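Local coordinates for protein 2-keto acid:ferredoxin oxidoreductase subunit alpha (Pyrococcus furiosus, PDB 1YD7) that probably serves as the alpha subunit of an enzyme that oxidises 2-oxoglutarate to succinyl-CoA and carbon dioxide, passing the electrons to ferredoxin, at residues 21-26 with 194-199; 27-32 with 161-166; 13-18 with 33-38; 152-157 with 180-185. All coordinates share one frame; numbering follows the deposited sequence.

Contact 1: 21-26 with 194-199; sequences DFIQGD and ERVYIP
The Phe22 ring meets strand 194-198 with its edge: CD1 lies 3.4 Å from Arg195 N, which sits in the ring plane, and equally near the carbonyl carbon of Glu194. With CG anti to the backbone N (chi1 -175°), the ring reaches alongside the neighbouring strand, edge first, where CD1 also touches the CB of Arg195. An aromatic edge suits this place, since it can lie along a backbone already engaged in pairing, while the extended chain of Arg195 carries its charge toward solvent. Phe22 and Arg195 form a non-hydrogen-bonded antiparallel pair with their CA atoms 3.9 Å apart. Hydrogen-bonded pairs flank it. Asp21 and Val196 exchange two bonds, of which Val196 N to Asp21 O is the straighter (166° at the hydrogen), and Ile23 and Glu194 exchange two more, with Ile23 N 3.0 Å from Glu194 O. The other face is apolar at its centre. Ile23 sends CD1 to within 3.9 Å of Val196 CG2, the two side chains crossing at about a right angle, and meets Ile198 CD1 tip to tip at the same distance. These branched residues pack beneath the ribbon against helices 25-36 and 160-177, and Asp21 OD2 forms a salt bridge with Arg31. The pairing is that of a two-stranded antiparallel ribbon, here joining segments from near the two ends of the modelled chain beside its parallel alpha/beta sheet.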
loop_
_atom_site.group_PDB
_atom_site.type_symbol
_atom_site.label_atom_id
_atom_site.label_comp_id
_atom_site.label_asym_id
_atom_site.label_seq_id
_atom_site.Cartn_x
_atom_site.Cartn_y
_atom_site.Cartn_z
ATOM N N ASP A 21 3.542 -3.460 -18.733
ATOM C CA ASP A 21 2.379 -4.273 -18.592
ATOM C C ASP A 21 1.229 -3.309 -18.488
ATOM O O ASP A 21 1.367 -2.218 -17.928
ATOM C CB ASP A 21 2.455 -5.124 -17.322
ATOM C CG ASP A 21 1.663 -6.427 -17.430
ATOM O OD1 ASP A 21 0.829 -6.591 -18.367
ATOM O OD2 ASP A 21 1.921 -7.312 -16.592
ATOM N N PHE A 22 0.088 -3.758 -18.980
ATOM C CA PHE A 22 -1.082 -2.935 -19.154
ATOM C C PHE A 22 -1.965 -3.324 -17.989
ATOM O O PHE A 22 -2.572 -4.401 -17.996
ATOM C CB PHE A 22 -1.702 -3.266 -20.535
ATOM C CG PHE A 22 -2.870 -2.405 -20.930
ATOM C CD1 PHE A 22 -2.815 -1.023 -20.807
ATOM C CD2 PHE A 22 -4.023 -2.984 -21.477
ATOM C CE1 PHE A 22 -3.895 -0.219 -21.182
ATOM C CE2 PHE A 22 -5.086 -2.200 -21.872
ATOM C CZ PHE A 22 -5.025 -0.807 -21.734
ATOM N N ILE A 23 -2.018 -2.463 -16.969
ATOM C CA ILE A 23 -2.563 -2.868 -15.669
ATOM C C ILE A 23 -3.424 -1.786 -15.113
ATOM O O ILE A 23 -3.360 -0.665 -15.577
ATOM C CB ILE A 23 -1.454 -3.219 -14.643
ATOM C CG1 ILE A 23 -0.544 -2.021 -14.378
ATOM C CG2 ILE A 23 -0.611 -4.378 -15.141
ATOM C CD1 ILE A 23 0.505 -2.288 -13.348
ATOM N N GLN A 24 -4.238 -2.134 -14.122
ATOM C CA GLN A 24 -5.098 -1.161 -13.475
ATOM C C GLN A 24 -4.409 -0.562 -12.246
ATOM O O GLN A 24 -3.360 -1.056 -11.818
ATOM C CB GLN A 24 -6.428 -1.802 -13.097
ATOM C CG GLN A 24 -7.303 -2.128 -14.326
ATOM C CD GLN A 24 -8.591 -2.791 -13.953
ATOM O OE1 GLN A 24 -8.597 -3.905 -13.451
ATOM N NE2 GLN A 24 -9.693 -2.101 -14.175
ATOM N N GLY A 25 -4.994 0.522 -11.727
ATOM C CA GLY A 25 -4.417 1.305 -10.664
ATOM C C GLY A 25 -4.182 0.491 -9.388
ATOM O O GLY A 25 -3.120 0.619 -8.776
ATOM N N ASP A 26 -5.153 -0.342 -9.006
ATOM C CA ASP A 26 -5.028 -1.204 -7.833
ATOM C C ASP A 26 -3.875 -2.204 -7.926
ATOM O O ASP A 26 -3.167 -2.453 -6.932
ATOM C CB ASP A 26 -6.333 -1.947 -7.568
ATOM C CG ASP A 26 -7.377 -1.063 -6.963
ATOM O OD1 ASP A 26 -6.984 -0.064 -6.321
ATOM O OD2 ASP A 26 -8.587 -1.350 -7.142
ATOM N N GLU A 194 -3.552 1.329 -17.796
ATOM C CA GLU A 194 -2.519 2.055 -18.510
ATOM C C GLU A 194 -1.342 1.146 -18.625
ATOM O O GLU A 194 -1.144 0.286 -17.760
ATOM C CB GLU A 194 -2.157 3.357 -17.774
ATOM C CG GLU A 194 -0.835 3.976 -18.202
ATOM C CD GLU A 194 -0.461 5.303 -17.505
ATOM O OE1 GLU A 194 -1.179 5.807 -16.580
ATOM O OE2 GLU A 194 0.594 5.843 -17.926
ATOM N N ARG A 195 -0.561 1.313 -19.696
ATOM C CA ARG A 195 0.638 0.511 -19.907
ATOM C C ARG A 195 1.793 1.212 -19.203
ATOM O O ARG A 195 2.139 2.339 -19.547
ATOM C CB ARG A 195 0.938 0.358 -21.394
ATOM C CG ARG A 195 2.071 -0.607 -21.749
ATOM C CD ARG A 195 2.145 -0.785 -23.296
ATOM N NE ARG A 195 3.136 -1.793 -23.668
ATOM C CZ ARG A 195 4.260 -1.557 -24.332
ATOM N NH1 ARG A 195 4.539 -0.351 -24.801
ATOM N NH2 ARG A 195 5.105 -2.553 -24.559
ATOM N N VAL A 196 2.354 0.561 -18.190
ATOM C CA VAL A 196 3.443 1.143 -17.428
ATOM C C VAL A 196 4.600 0.169 -17.327
ATOM O O VAL A 196 4.419 -1.044 -17.174
ATOM C CB VAL A 196 3.012 1.623 -15.997
ATOM C CG1 VAL A 196 1.822 2.561 -16.079
ATOM C CG2 VAL A 196 2.686 0.480 -15.123
ATOM N N TYR A 197 5.789 0.738 -17.446
ATOM C CA TYR A 197 7.020 0.037 -17.187
ATOM C C TYR A 197 7.145 -0.295 -15.678
ATOM O O TYR A 197 7.132 0.588 -14.818
ATOM C CB TYR A 197 8.219 0.869 -17.682
ATOM C CG TYR A 197 9.510 0.152 -17.427
ATOM C CD1 TYR A 197 9.854 -0.964 -18.169
ATOM C CD2 TYR A 197 10.357 0.544 -16.395
ATOM C CE1 TYR A 197 11.019 -1.669 -17.904
ATOM C CE2 TYR A 197 11.548 -0.152 -16.144
ATOM C CZ TYR A 197 11.867 -1.255 -16.888
ATOM O OH TYR A 197 13.034 -1.979 -16.633
ATOM N N ILE A 198 7.233 -1.588 -15.393
ATOM C CA ILE A 198 7.378 -2.115 -14.046
ATOM C C ILE A 198 8.853 -2.424 -13.881
ATOM O O ILE A 198 9.330 -3.381 -14.471
ATOM C CB ILE A 198 6.609 -3.437 -13.842
ATOM C CG1 ILE A 198 5.112 -3.272 -14.163
ATOM C CG2 ILE A 198 6.833 -3.954 -12.389
ATOM C CD1 ILE A 198 4.361 -2.269 -13.288
ATOM N N PRO A 199 9.578 -1.617 -13.084
ATOM C CA PRO A 199 11.028 -1.755 -13.053
ATOM C C PRO A 199 11.521 -3.032 -12.382
ATOM O O PRO A 199 10.799 -3.655 -11.626
ATOM C CB PRO A 199 11.483 -0.521 -12.255
ATOM C CG PRO A 199 10.275 0.385 -12.168
ATOM C CD PRO A 199 9.115 -0.543 -12.181
#

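Contact 2: 27-32 with 161-166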
loop_
_atom_site.group_PDB
_atom_site.type_symbol
_atom_site.label_atom_id
_atom_site.label_comp_id
_atom_site.label_asym_id
_atom_site.label_seq_id
_atom_site.Cartn_x
_atom_site.Cartn_y
_atom_site.Cartn_z
ATOM N N GLU A 27 -3.700 -2.763 -9.121
ATOM C CA GLU A 27 -2.631 -3.706 -9.430
ATOM C C GLU A 27 -1.294 -3.030 -9.402
ATOM O O GLU A 27 -0.303 -3.644 -9.053
ATOM C CB GLU A 27 -2.863 -4.313 -10.823
ATOM C CG GLU A 27 -1.775 -5.298 -11.301
ATOM C CD GLU A 27 -1.768 -6.641 -10.547
ATOM O OE1 GLU A 27 -2.768 -6.995 -9.863
ATOM O OE2 GLU A 27 -0.763 -7.369 -10.698
ATOM N N ALA A 28 -1.251 -1.772 -9.818
ATOM C CA ALA A 28 -0.049 -0.969 -9.731
ATOM C C ALA A 28 0.340 -0.720 -8.266
ATOM O O ALA A 28 1.502 -0.845 -7.918
ATOM C CB ALA A 28 -0.242 0.356 -10.449
ATOM N N ILE A 29 -0.635 -0.350 -7.442
ATOM C CA ILE A 29 -0.435 -0.232 -5.985
ATOM C C ILE A 29 0.163 -1.516 -5.373
ATOM O O ILE A 29 1.232 -1.475 -4.770
ATOM C CB ILE A 29 -1.753 0.175 -5.272
ATOM C CG1 ILE A 29 -2.194 1.556 -5.737
ATOM C CG2 ILE A 29 -1.588 0.157 -3.770
ATOM C CD1 ILE A 29 -3.537 2.029 -5.141
ATOM N N ALA A 30 -0.472 -2.655 -5.611
ATOM C CA ALA A 30 0.019 -3.945 -5.125
ATOM C C ALA A 30 1.439 -4.311 -5.575
ATOM O O ALA A 30 2.275 -4.748 -4.778
ATOM C CB ALA A 30 -0.955 -5.053 -5.535
ATOM N N ARG A 31 1.712 -4.165 -6.867
ATOM C CA ARG A 31 3.040 -4.450 -7.381
ATOM C C ARG A 31 4.114 -3.542 -6.784
ATOM O O ARG A 31 5.219 -4.001 -6.480
ATOM C CB ARG A 31 3.072 -4.326 -8.897
ATOM C CG ARG A 31 2.288 -5.388 -9.582
ATOM C CD ARG A 31 2.592 -5.446 -11.100
ATOM N NE ARG A 31 1.615 -6.303 -11.791
ATOM C CZ ARG A 31 1.751 -6.774 -13.035
ATOM N NH1 ARG A 31 2.850 -6.559 -13.749
ATOM N NH2 ARG A 31 0.785 -7.512 -13.555
ATOM N N ALA A 32 3.797 -2.256 -6.679
ATOM C CA ALA A 32 4.695 -1.273 -6.073
ATOM C C ALA A 32 4.982 -1.592 -4.596
ATOM O O ALA A 32 6.128 -1.550 -4.158
ATOM C CB ALA A 32 4.102 0.122 -6.192
ATOM N N GLN A 161 0.237 5.272 -13.594
ATOM C CA GLN A 161 1.674 5.538 -13.401
ATOM C C GLN A 161 1.943 6.137 -12.002
ATOM O O GLN A 161 2.864 5.715 -11.310
ATOM C CB GLN A 161 2.191 6.494 -14.460
ATOM C CG GLN A 161 3.698 6.816 -14.374
ATOM C CD GLN A 161 4.547 5.619 -14.662
ATOM O OE1 GLN A 161 4.422 5.008 -15.719
ATOM N NE2 GLN A 161 5.434 5.268 -13.726
ATOM N N GLU A 162 1.118 7.099 -11.603
ATOM C CA GLU A 162 1.213 7.718 -10.282
ATOM C C GLU A 162 0.829 6.785 -9.131
ATOM O O GLU A 162 1.423 6.866 -8.072
ATOM C CB GLU A 162 0.364 8.977 -10.227
ATOM C CG GLU A 162 0.981 10.102 -11.022
ATOM C CD GLU A 162 0.221 11.400 -10.892
ATOM O OE1 GLU A 162 -0.938 11.377 -10.431
ATOM O OE2 GLU A 162 0.812 12.449 -11.234
ATOM N N ALA A 163 -0.163 5.918 -9.335
ATOM C CA ALA A 163 -0.460 4.860 -8.375
ATOM C C ALA A 163 0.782 3.991 -8.104
ATOM O O ALA A 163 1.121 3.725 -6.946
ATOM C CB ALA A 163 -1.618 4.008 -8.821
ATOM N N PHE A 164 1.496 3.622 -9.161
ATOM C CA PHE A 164 2.736 2.929 -8.990
ATOM C C PHE A 164 3.783 3.755 -8.221
ATOM O O PHE A 164 4.210 3.329 -7.140
ATOM C CB PHE A 164 3.322 2.473 -10.302
ATOM C CG PHE A 164 4.497 1.556 -10.131
ATOM C CD1 PHE A 164 4.298 0.214 -9.857
ATOM C CD2 PHE A 164 5.799 2.038 -10.189
ATOM C CE1 PHE A 164 5.377 -0.640 -9.667
ATOM C CE2 PHE A 164 6.893 1.193 -9.967
ATOM C CZ PHE A 164 6.664 -0.146 -9.718
ATOM N N ASP A 165 4.177 4.903 -8.790
ATOM C CA ASP A 165 5.287 5.707 -8.303
ATOM C C ASP A 165 5.016 6.293 -6.907
ATOM O O ASP A 165 5.917 6.383 -6.109
ATOM C CB ASP A 165 5.595 6.886 -9.247
ATOM C CG ASP A 165 6.130 6.458 -10.612
ATOM O OD1 ASP A 165 6.852 5.447 -10.733
ATOM O OD2 ASP A 165 5.843 7.184 -11.586
ATOM N N PHE A 166 3.792 6.741 -6.662
ATOM C CA PHE A 166 3.426 7.290 -5.401
ATOM C C PHE A 166 3.382 6.206 -4.310
ATOM O O PHE A 166 3.575 6.521 -3.121
ATOM C CB PHE A 166 2.074 8.008 -5.457
ATOM C CG PHE A 166 2.070 9.326 -6.230
ATOM C CD1 PHE A 166 3.040 9.648 -7.162
ATOM C CD2 PHE A 166 1.036 10.215 -6.048
ATOM C CE1 PHE A 166 2.973 10.847 -7.875
ATOM C CE2 PHE A 166 0.977 11.407 -6.756
ATOM C CZ PHE A 166 1.952 11.715 -7.668
#
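Phe164 spans the groove between the helices, starting from a CB that lies 4.1 Å from Ala28 CB. Because CG is anti to the backbone N (chi1 -171°), the ring leans over helix 25-36. Its CD1 comes 3.6 Å from Ala28 O and nearly as close to Ala32 CB. Farther out, CE1 passes beside the N and CA of Ala32, and CZ packs against Pro199. Ala32 places its methyl over one ring face in a CH-pi contact, CB lying 4.1 Å from the ring centroid and 28° off the normal. The same methyl is 3.3 Å from Phe164 O. Trimming Phe164 to an alanine would probably leave the Ala32 methyl without its ring and open a gap between the helices and Pro199. On the other flank Ala163 CB meets Ile29 CG1 at 4.0 Å and stands 4.2 Å from Ala28 CB. Ala28, Ala32 and Ala163 suit this place because larger side chains could hardly fit where the axes approach to 7.7 Å. The charged end of Arg31 turns away from the seam, gripping Glu27 OE2 side-on through NE and NH2, the shorter bond being NE at 2.8 Å. Two helices running in nearly the same direction, 22° apart, and packed here through alanines, an isoleucine and one phenylalanine, fit the helical layer against a parallel sheet, as in the alpha/beta fold of thiamine-diphosphate-binding domains.

Contact 3: 13-18 with 33-38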
loop_
_atom_site.group_PDB
_atom_site.type_symbol
_atom_site.label_atom_id
_atom_site.label_comp_id
_atom_site.label_asym_id
_atom_site.label_seq_id
_atom_site.Cartn_x
_atom_site.Cartn_y
_atom_site.Cartn_z
ATOM N N PHE A 13 9.785 -12.766 -8.168
ATOM C CA PHE A 13 8.475 -12.109 -8.012
ATOM C C PHE A 13 7.339 -12.828 -8.766
ATOM O O PHE A 13 7.563 -13.474 -9.776
ATOM C CB PHE A 13 8.550 -10.616 -8.376
ATOM C CG PHE A 13 9.386 -9.786 -7.406
ATOM C CD1 PHE A 13 8.814 -9.210 -6.284
ATOM C CD2 PHE A 13 10.741 -9.595 -7.625
ATOM C CE1 PHE A 13 9.579 -8.432 -5.407
ATOM C CE2 PHE A 13 11.518 -8.831 -6.755
ATOM C CZ PHE A 13 10.941 -8.243 -5.647
ATOM N N PRO A 14 6.115 -12.758 -8.227
ATOM C CA PRO A 14 4.974 -13.497 -8.776
ATOM C C PRO A 14 4.243 -12.779 -9.905
ATOM O O PRO A 14 3.252 -13.288 -10.412
ATOM C CB PRO A 14 4.054 -13.634 -7.558
ATOM C CG PRO A 14 4.338 -12.406 -6.759
ATOM C CD PRO A 14 5.738 -11.982 -7.029
ATOM N N PHE A 15 4.736 -11.608 -10.277
ATOM C CA PHE A 15 4.217 -10.846 -11.398
ATOM C C PHE A 15 5.394 -10.405 -12.264
ATOM O O PHE A 15 6.529 -10.359 -11.779
ATOM C CB PHE A 15 3.421 -9.629 -10.935
ATOM C CG PHE A 15 4.071 -8.856 -9.826
ATOM C CD1 PHE A 15 5.077 -7.928 -10.090
ATOM C CD2 PHE A 15 3.654 -9.039 -8.510
ATOM C CE1 PHE A 15 5.668 -7.215 -9.053
ATOM C CE2 PHE A 15 4.249 -8.329 -7.458
ATOM C CZ PHE A 15 5.251 -7.417 -7.730
ATOM N N PRO A 16 5.130 -10.090 -13.550
ATOM C CA PRO A 16 6.201 -9.638 -14.440
ATOM C C PRO A 16 6.826 -8.303 -14.008
ATOM O O PRO A 16 6.111 -7.351 -13.645
ATOM C CB PRO A 16 5.495 -9.506 -15.811
ATOM C CG PRO A 16 4.258 -10.316 -15.700
ATOM C CD PRO A 16 3.846 -10.186 -14.258
ATOM N N VAL A 17 8.153 -8.252 -14.069
ATOM C CA VAL A 17 8.920 -7.079 -13.682
ATOM C C VAL A 17 9.995 -6.817 -14.745
ATOM O O VAL A 17 10.396 -7.726 -15.454
ATOM C CB VAL A 17 9.609 -7.262 -12.287
ATOM C CG1 VAL A 17 8.578 -7.530 -11.214
ATOM C CG2 VAL A 17 10.661 -8.379 -12.327
ATOM N N GLY A 18 10.492 -5.588 -14.819
ATOM C CA GLY A 18 11.539 -5.275 -15.765
ATOM C C GLY A 18 10.987 -5.189 -17.190
ATOM O O GLY A 18 11.702 -5.478 -18.157
ATOM N N ALA A 33 3.922 -1.887 -3.849
ATOM C CA ALA A 33 4.034 -2.198 -2.431
ATOM C C ALA A 33 4.983 -3.372 -2.233
ATOM O O ALA A 33 5.939 -3.273 -1.488
ATOM C CB ALA A 33 2.670 -2.470 -1.846
ATOM N N ILE A 34 4.771 -4.438 -2.998
ATOM C CA ILE A 34 5.618 -5.617 -2.957
ATOM C C ILE A 34 7.041 -5.375 -3.413
ATOM O O ILE A 34 7.995 -5.876 -2.795
ATOM C CB ILE A 34 4.962 -6.756 -3.747
ATOM C CG1 ILE A 34 3.752 -7.252 -2.948
ATOM C CG2 ILE A 34 5.938 -7.856 -4.012
ATOM C CD1 ILE A 34 2.981 -8.330 -3.575
ATOM N N LEU A 35 7.216 -4.632 -4.496
ATOM C CA LEU A 35 8.566 -4.296 -4.943
ATOM C C LEU A 35 9.273 -3.425 -3.903
ATOM O O LEU A 35 10.491 -3.486 -3.783
ATOM C CB LEU A 35 8.567 -3.597 -6.328
ATOM C CG LEU A 35 8.377 -4.527 -7.544
ATOM C CD1 LEU A 35 7.821 -3.735 -8.729
ATOM C CD2 LEU A 35 9.686 -5.237 -7.933
ATOM N N ALA A 36 8.508 -2.605 -3.185
ATOM C CA ALA A 36 9.065 -1.735 -2.147
ATOM C C ALA A 36 9.440 -2.483 -0.850
ATOM O O ALA A 36 10.103 -1.911 0.005
ATOM C CB ALA A 36 8.100 -0.617 -1.817
ATOM N N GLY A 37 8.991 -3.726 -0.707
ATOM C CA GLY A 37 9.387 -4.610 0.405
ATOM C C GLY A 37 8.291 -4.836 1.419
ATOM O O GLY A 37 8.543 -5.386 2.470
ATOM N N CYS A 38 7.068 -4.404 1.121
ATOM C CA CYS A 38 5.930 -4.709 1.978
ATOM C C CYS A 38 5.721 -6.228 2.049
ATOM O O CYS A 38 5.610 -6.904 1.013
ATOM C CB CYS A 38 4.663 -4.064 1.452
ATOM S SG CYS A 38 3.215 -4.304 2.467
#
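Phe15 and Phe13 reach from the N-terminal loop to the last turn of helix 25-36, which ends in a Schellman motif at Gly37. The two rings make the tight part, Phe15 buried and Phe13 partly exposed. Phe15 CG takes the position between the backbone N and the carbonyl carbon (chi1 44°), which turns the ring inward so that its edge meets the helix. There Phe15 CZ lies 3.8 Å from Ile34 CG2, and Phe15 CE1 stands 4.1 Å from Leu35 CG, so one ring edge spans two successive helix residues. Tyr59, from helix 52-59, packs edge-to-face with the same ring. A serine in place of Phe15 would probably leave Ile34 and Leu35 without the ring edge that packs against both, and Tyr59 without its aromatic partner. A flat, wholly apolar residue suits this buried place. The loose side belongs to Val17, which offers a single methyl, CG1 at 4.2 Å from Leu35 CD2. At the helix end, glycine suits Gly37 because its phi is positive (108°), where a CB would press on the preceding carbonyl oxygen; the chain then turns back so that Cys38 N bonds Ala33 O at 3.1 Å. Over the Phe13 ring, Leu35 CD2 makes a CH-pi contact 4.1 Å from the centroid, only 14° off the normal, while Ile34 CG2 sits at the ring's edge, 3.9 Å from Phe13 CD1.

Contact 4: 152-157 with 180-185; sequences LIVLSP and PVILLT
Leu184 N donates to Leu155 O at 2.8 Å, the shortest bond between these strands, nearly straight at the hydrogen (170°) and almost along the C=O axis. Two further bonds continue the ladder: Leu155 N to Ile182 O, at 2.9 Å, and Ile182 N to Ile153 O. Leu155 therefore uses both its N-H and its carbonyl toward strand 180-185, bonding residues on either side of Leu183, as a parallel pairing requires. Ahead of these bonds a water takes over: it accepts from Ile153 N and donates to Pro180 O, linking the strands where the ladder starts. At the other end Pro157, which has no N-H to give, sets CD 3.2 Å from Leu184 O. On one face Leu155 packs against Val181 and Leu183. Leu155 CD1 faces Val181 CG1 at a spacing modelled too short to be trusted in detail, and Leu183 CD1 lies near both Leu155 CB and Pro157 CD. Helix 160-177 covers this side, so apolar residues suit it. The opposite face carries Val154 and Ile182. Val154 CG2 lies 4.0 Å from Ile182 CB, while its CG1, anti to the backbone N (chi1 -177°), turns toward Leu184 CB. Beta-branched residues suit such extended positions. Leu184 CB is also met by Ser156 OG, at 3.5 Å. Two parallel strands, 28° apart in direction and joined by helix 160-177, make a beta-alpha-beta crossover, the repeating unit of the parallel sheet in this alpha/beta fold.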
loop_
_atom_site.group_PDB
_atom_site.type_symbol
_atom_site.label_atom_id
_atom_site.label_comp_id
_atom_site.label_asym_id
_atom_site.label_seq_id
_atom_site.Cartn_x
_atom_site.Cartn_y
_atom_site.Cartn_z
ATOM N N LEU A 152 -0.438 15.098 8.316
ATOM C CA LEU A 152 0.019 13.843 7.755
ATOM C C LEU A 152 0.593 14.074 6.369
ATOM O O LEU A 152 0.193 15.003 5.651
ATOM C CB LEU A 152 -1.139 12.849 7.677
ATOM C CG LEU A 152 -1.746 12.474 9.032
ATOM C CD1 LEU A 152 -3.135 11.923 8.879
ATOM C CD2 LEU A 152 -0.840 11.468 9.754
ATOM N N ILE A 153 1.557 13.232 6.017
ATOM C CA ILE A 153 2.052 13.149 4.667
ATOM C C ILE A 153 0.996 12.361 3.858
ATOM O O ILE A 153 0.561 11.287 4.275
ATOM C CB ILE A 153 3.413 12.449 4.595
ATOM C CG1 ILE A 153 4.463 13.184 5.452
ATOM C CG2 ILE A 153 3.852 12.335 3.160
ATOM C CD1 ILE A 153 5.774 12.391 5.685
ATOM N N VAL A 154 0.577 12.930 2.728
ATOM C CA VAL A 154 -0.484 12.367 1.893
ATOM C C VAL A 154 -0.094 12.458 0.429
ATOM O O VAL A 154 0.287 13.518 -0.026
ATOM C CB VAL A 154 -1.807 13.115 2.094
ATOM C CG1 VAL A 154 -2.940 12.454 1.259
ATOM C CG2 VAL A 154 -2.188 13.135 3.555
ATOM N N LEU A 155 -0.169 11.343 -0.295
ATOM C CA LEU A 155 0.028 11.315 -1.743
ATOM C C LEU A 155 -1.293 10.880 -2.386
ATOM O O LEU A 155 -1.948 9.920 -1.930
ATOM C CB LEU A 155 1.125 10.330 -2.143
ATOM C CG LEU A 155 2.570 10.575 -1.678
ATOM C CD1 LEU A 155 2.756 10.065 -0.290
ATOM C CD2 LEU A 155 3.576 9.892 -2.595
ATOM N N SER A 156 -1.662 11.578 -3.460
ATOM C CA SER A 156 -2.944 11.395 -4.163
ATOM C C SER A 156 -2.711 11.165 -5.654
ATOM O O SER A 156 -2.651 12.139 -6.399
ATOM C CB SER A 156 -3.796 12.646 -4.012
ATOM O OG SER A 156 -4.492 12.638 -2.790
ATOM N N PRO A 157 -2.559 9.888 -6.083
ATOM C CA PRO A 157 -2.324 9.609 -7.500
ATOM C C PRO A 157 -3.593 9.837 -8.349
ATOM O O PRO A 157 -4.711 9.630 -7.876
ATOM C CB PRO A 157 -1.912 8.143 -7.506
ATOM C CG PRO A 157 -2.578 7.551 -6.313
ATOM C CD PRO A 157 -2.626 8.645 -5.283
ATOM N N PRO A 180 3.409 7.380 9.689
ATOM C CA PRO A 180 2.355 6.973 8.762
ATOM C C PRO A 180 2.319 7.845 7.485
ATOM O O PRO A 180 2.465 9.073 7.572
ATOM C CB PRO A 180 1.074 7.172 9.557
ATOM C CG PRO A 180 1.474 7.457 10.974
ATOM C CD PRO A 180 2.881 7.897 10.964
ATOM N N VAL A 181 2.187 7.209 6.321
ATOM C CA VAL A 181 1.943 7.922 5.063
ATOM C C VAL A 181 0.647 7.426 4.411
ATOM O O VAL A 181 0.385 6.226 4.340
ATOM C CB VAL A 181 3.134 7.819 4.118
ATOM C CG1 VAL A 181 2.892 8.609 2.822
ATOM C CG2 VAL A 181 4.381 8.338 4.800
ATOM N N ILE A 182 -0.178 8.379 3.981
ATOM C CA ILE A 182 -1.489 8.102 3.426
ATOM C C ILE A 182 -1.412 8.117 1.907
ATOM O O ILE A 182 -0.992 9.106 1.330
ATOM C CB ILE A 182 -2.522 9.158 3.889
ATOM C CG1 ILE A 182 -2.435 9.354 5.396
ATOM C CG2 ILE A 182 -3.980 8.776 3.465
ATOM C CD1 ILE A 182 -2.686 8.138 6.183
ATOM N N LEU A 183 -1.790 7.009 1.269
ATOM C CA LEU A 183 -1.999 6.992 -0.193
ATOM C C LEU A 183 -3.509 7.131 -0.389
ATOM O O LEU A 183 -4.264 6.254 -0.016
ATOM C CB LEU A 183 -1.448 5.735 -0.869
ATOM C CG LEU A 183 -1.385 5.820 -2.405
ATOM C CD1 LEU A 183 -0.122 6.493 -2.912
ATOM C CD2 LEU A 183 -1.492 4.432 -3.000
ATOM N N LEU A 184 -3.921 8.293 -0.882
ATOM C CA LEU A 184 -5.321 8.647 -1.004
ATOM C C LEU A 184 -5.718 8.413 -2.461
ATOM O O LEU A 184 -5.200 9.080 -3.354
ATOM C CB LEU A 184 -5.528 10.102 -0.597
ATOM C CG LEU A 184 -6.934 10.689 -0.766
ATOM C CD1 LEU A 184 -7.974 9.888 -0.001
ATOM C CD2 LEU A 184 -6.952 12.141 -0.318
ATOM N N THR A 185 -6.591 7.441 -2.696
ATOM C CA THR A 185 -6.963 7.064 -4.053
ATOM C C THR A 185 -8.496 7.029 -4.196
ATOM O O THR A 185 -9.224 7.442 -3.284
ATOM C CB THR A 185 -6.297 5.710 -4.469
ATOM O OG1 THR A 185 -6.581 5.431 -5.851
ATOM C CG2 THR A 185 -6.789 4.559 -3.624
HETATM O O HOH W 1 2.569 11.744 8.200
#

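Overall arrangement
Contacts 1, 2 and 3 cluster together, their centres 8 to 12 Å apart, and the segments of all three include part of helix 25-36, which in contact 1 only adjoins the pairing. Contact 1 pairs strands 19-24 and 193-198, from near the two ends of the modelled chain, and so closes a loop in which contacts 2 and 4 are nested. Contact 3 alternates with contacts 1 and 2 along the sequence and ends before contact 4 begins; contacts 2 and 4 also cross. Contact 4 stands about 20 Å, centre to centre, from contacts 1 and 3, at the edge of the parallel sheet. Helix 160-177 bridges the distance, serving contact 2 while connecting the strands of contact 4.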